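Long-range contact in capsid polyprotein VP90 (Turkey astrovirus 2, PDB 3TS3), which belongs to the capsid polyprotein that probably self-assembles into an icosahedral shell, this chain being the projection domain that forms the surface spike: residues Ala74-Ile79 / Phe169-Asp174. Residues are numbered along the deposited sequence; the frame is centred on the assembly and turned at random.
Sequences ASWWNI and FSTTED
Ala74 CB packs tightly on Ser170 CB at 3.3 Å. At Ser75 the chain turns a corner, and a water links its N to Thr171 O. Trp76 lays one indole face on the backbone of Glu173 and Asp174. Asp174 CB sits over the six-membered ring in a CH-pi contact, 3.7 Å from its centroid. The Asp174 carboxylate lies almost parallel to the indole, the planes 4° apart. Asp174 OD1 forms a salt bridge with Arg47 and also accepts from Gly176 N. Thr171 N donates to Trp76 O at 3.0 Å. On the other face of the sheet, Trp77 receives Ser170 CB over its six-membered ring. A chi1 of 70° puts Ser170 OG between its backbone N and carbonyl carbon, where it also meets Ala74 CB; this OG is hydrogen-bonded to Arg152. Asn78 N donates to Phe169 O at 2.9 Å, and Asn78 O accepts from Phe169 N at 3.2 Å. Asn78 ND2 reaches the same Phe169 O from above the carbonyl plane, also at 3.2 Å. The bond from Asn78 ND2 to Thr171 OG1 is weak, while Asn78 OD1 is hydrogen-bonded to Tyr179. Asn78 CB rests over the Phe169 ring. The backbone bonds pair strands 76-81 and 164-171 antiparallel within the main sheet of the spike domain. Backbone and side-chain N-H groups of Asn78 both grip Phe169 O. Thr171 OG1 donates to Glu173 O, which links the strand end to the turn setting Asp174 against the indole face.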
loop_
_atom_site.group_PDB
_atom_site.type_symbol
_atom_site.label_atom_id
_atom_site.label_comp_id
_atom_site.label_asym_id
_atom_site.label_seq_id
_atom_site.Cartn_x
_atom_site.Cartn_y
_atom_site.Cartn_z
ATOM N N ALA C 74 1.868 -20.887 12.189
ATOM C CA ALA C 74 0.841 -19.950 12.631
ATOM C C ALA C 74 -0.476 -20.639 12.973
ATOM O O ALA C 74 -0.699 -21.768 12.583
ATOM C CB ALA C 74 0.609 -18.889 11.569
ATOM N N SER C 75 -1.335 -19.944 13.709
ATOM C CA SER C 75 -2.669 -20.446 14.038
ATOM C C SER C 75 -3.803 -19.720 13.306
ATOM O O SER C 75 -4.938 -20.158 13.346
ATOM C CB SER C 75 -2.915 -20.376 15.549
ATOM O OG SER C 75 -2.099 -21.291 16.261
ATOM N N TRP C 76 -3.499 -18.590 12.678
ATOM C CA TRP C 76 -4.520 -17.813 11.982
ATOM C C TRP C 76 -4.184 -17.660 10.497
ATOM O O TRP C 76 -3.201 -17.049 10.127
ATOM C CB TRP C 76 -4.707 -16.456 12.665
ATOM C CG TRP C 76 -5.178 -16.581 14.094
ATOM C CD1 TRP C 76 -4.403 -16.595 15.217
ATOM C CD2 TRP C 76 -6.531 -16.720 14.543
ATOM N NE1 TRP C 76 -5.188 -16.737 16.331
ATOM C CE2 TRP C 76 -6.498 -16.803 15.946
ATOM C CE3 TRP C 76 -7.769 -16.774 13.895
ATOM C CZ2 TRP C 76 -7.646 -16.945 16.706
ATOM C CZ3 TRP C 76 -8.909 -16.911 14.658
ATOM C CH2 TRP C 76 -8.840 -16.991 16.047
ATOM N N TRP C 77 -5.038 -18.242 9.670
ATOM C CA TRP C 77 -4.823 -18.332 8.241
ATOM C C TRP C 77 -5.883 -17.535 7.510
ATOM O O TRP C 77 -7.044 -17.592 7.847
ATOM C CB TRP C 77 -4.801 -19.805 7.829
ATOM C CG TRP C 77 -3.679 -20.496 8.520
ATOM C CD1 TRP C 77 -3.737 -21.198 9.686
ATOM C CD2 TRP C 77 -2.305 -20.487 8.124
ATOM N NE1 TRP C 77 -2.486 -21.653 10.025
ATOM C CE2 TRP C 77 -1.591 -21.231 9.079
ATOM C CE3 TRP C 77 -1.614 -19.942 7.043
ATOM C CZ2 TRP C 77 -0.217 -21.422 8.989
ATOM C CZ3 TRP C 77 -0.265 -20.139 6.954
ATOM C CH2 TRP C 77 0.422 -20.877 7.915
ATOM N N ASN C 78 -5.447 -16.755 6.540
ATOM C CA ASN C 78 -6.327 -15.830 5.866
ATOM C C ASN C 78 -6.329 -15.999 4.361
ATOM O O ASN C 78 -5.296 -15.964 3.739
ATOM C CB ASN C 78 -5.899 -14.411 6.236
ATOM C CG ASN C 78 -5.834 -14.207 7.734
ATOM O OD1 ASN C 78 -6.836 -13.949 8.366
ATOM N ND2 ASN C 78 -4.650 -14.338 8.304
ATOM N N ILE C 79 -7.516 -16.188 3.800
ATOM C CA ILE C 79 -7.687 -16.277 2.365
ATOM C C ILE C 79 -8.473 -15.033 1.958
ATOM O O ILE C 79 -9.683 -14.971 2.141
ATOM C CB ILE C 79 -8.487 -17.541 2.003
ATOM C CG1 ILE C 79 -7.838 -18.775 2.629
ATOM C CG2 ILE C 79 -8.583 -17.710 0.507
ATOM C CD1 ILE C 79 -8.677 -20.030 2.550
ATOM N N PHE C 169 -2.106 -15.627 3.534
ATOM C CA PHE C 169 -1.092 -15.328 4.524
ATOM C C PHE C 169 -1.591 -15.618 5.931
ATOM O O PHE C 169 -2.781 -15.719 6.160
ATOM C CB PHE C 169 -0.687 -13.853 4.404
ATOM C CG PHE C 169 -1.808 -12.897 4.668
ATOM C CD1 PHE C 169 -1.918 -12.274 5.889
ATOM C CD2 PHE C 169 -2.755 -12.637 3.706
ATOM C CE1 PHE C 169 -2.934 -11.414 6.138
ATOM C CE2 PHE C 169 -3.777 -11.772 3.954
ATOM C CZ PHE C 169 -3.862 -11.150 5.165
ATOM N N SER C 170 -0.671 -15.747 6.877
ATOM C CA SER C 170 -1.057 -15.943 8.263
ATOM C C SER C 170 -0.887 -14.652 9.058
ATOM O O SER C 170 -0.190 -13.747 8.637
ATOM C CB SER C 170 -0.238 -17.058 8.916
ATOM O OG SER C 170 1.106 -16.660 9.095
ATOM N N THR C 171 -1.551 -14.590 10.203
ATOM C CA THR C 171 -1.390 -13.501 11.147
ATOM C C THR C 171 -1.065 -14.108 12.508
ATOM O O THR C 171 -1.388 -15.257 12.767
ATOM C CB THR C 171 -2.645 -12.599 11.269
ATOM O OG1 THR C 171 -3.806 -13.398 11.500
ATOM C CG2 THR C 171 -2.847 -11.786 10.008
ATOM N N THR C 172 -0.380 -13.338 13.342
ATOM C CA THR C 172 -0.011 -13.772 14.686
ATOM C C THR C 172 -1.213 -13.930 15.611
ATOM O O THR C 172 -1.168 -14.692 16.564
ATOM C CB THR C 172 1.007 -12.837 15.318
ATOM O OG1 THR C 172 0.471 -11.515 15.346
ATOM C CG2 THR C 172 2.291 -12.849 14.527
ATOM N N GLU C 173 -2.279 -13.187 15.332
ATOM C CA GLU C 173 -3.471 -13.185 16.171
ATOM C C GLU C 173 -4.729 -13.087 15.318
ATOM O O GLU C 173 -4.660 -12.854 14.113
ATOM C CB GLU C 173 -3.439 -12.050 17.209
ATOM C CG GLU C 173 -2.221 -12.048 18.143
ATOM C CD GLU C 173 -2.151 -13.257 19.056
ATOM O OE1 GLU C 173 -3.150 -13.978 19.196
ATOM O OE2 GLU C 173 -1.075 -13.487 19.627
ATOM N N ASP C 174 -5.874 -13.262 15.965
ATOM C CA ASP C 174 -7.171 -13.246 15.299
ATOM C C ASP C 174 -7.339 -11.893 14.610
ATOM O O ASP C 174 -7.209 -10.866 15.246
ATOM C CB ASP C 174 -8.226 -13.405 16.401
ATOM C CG ASP C 174 -9.644 -13.522 15.881
ATOM O OD1 ASP C 174 -9.864 -13.408 14.672
ATOM O OD2 ASP C 174 -10.545 -13.743 16.712
HETATM O O HOH W 1 -0.970 -17.333 14.577
#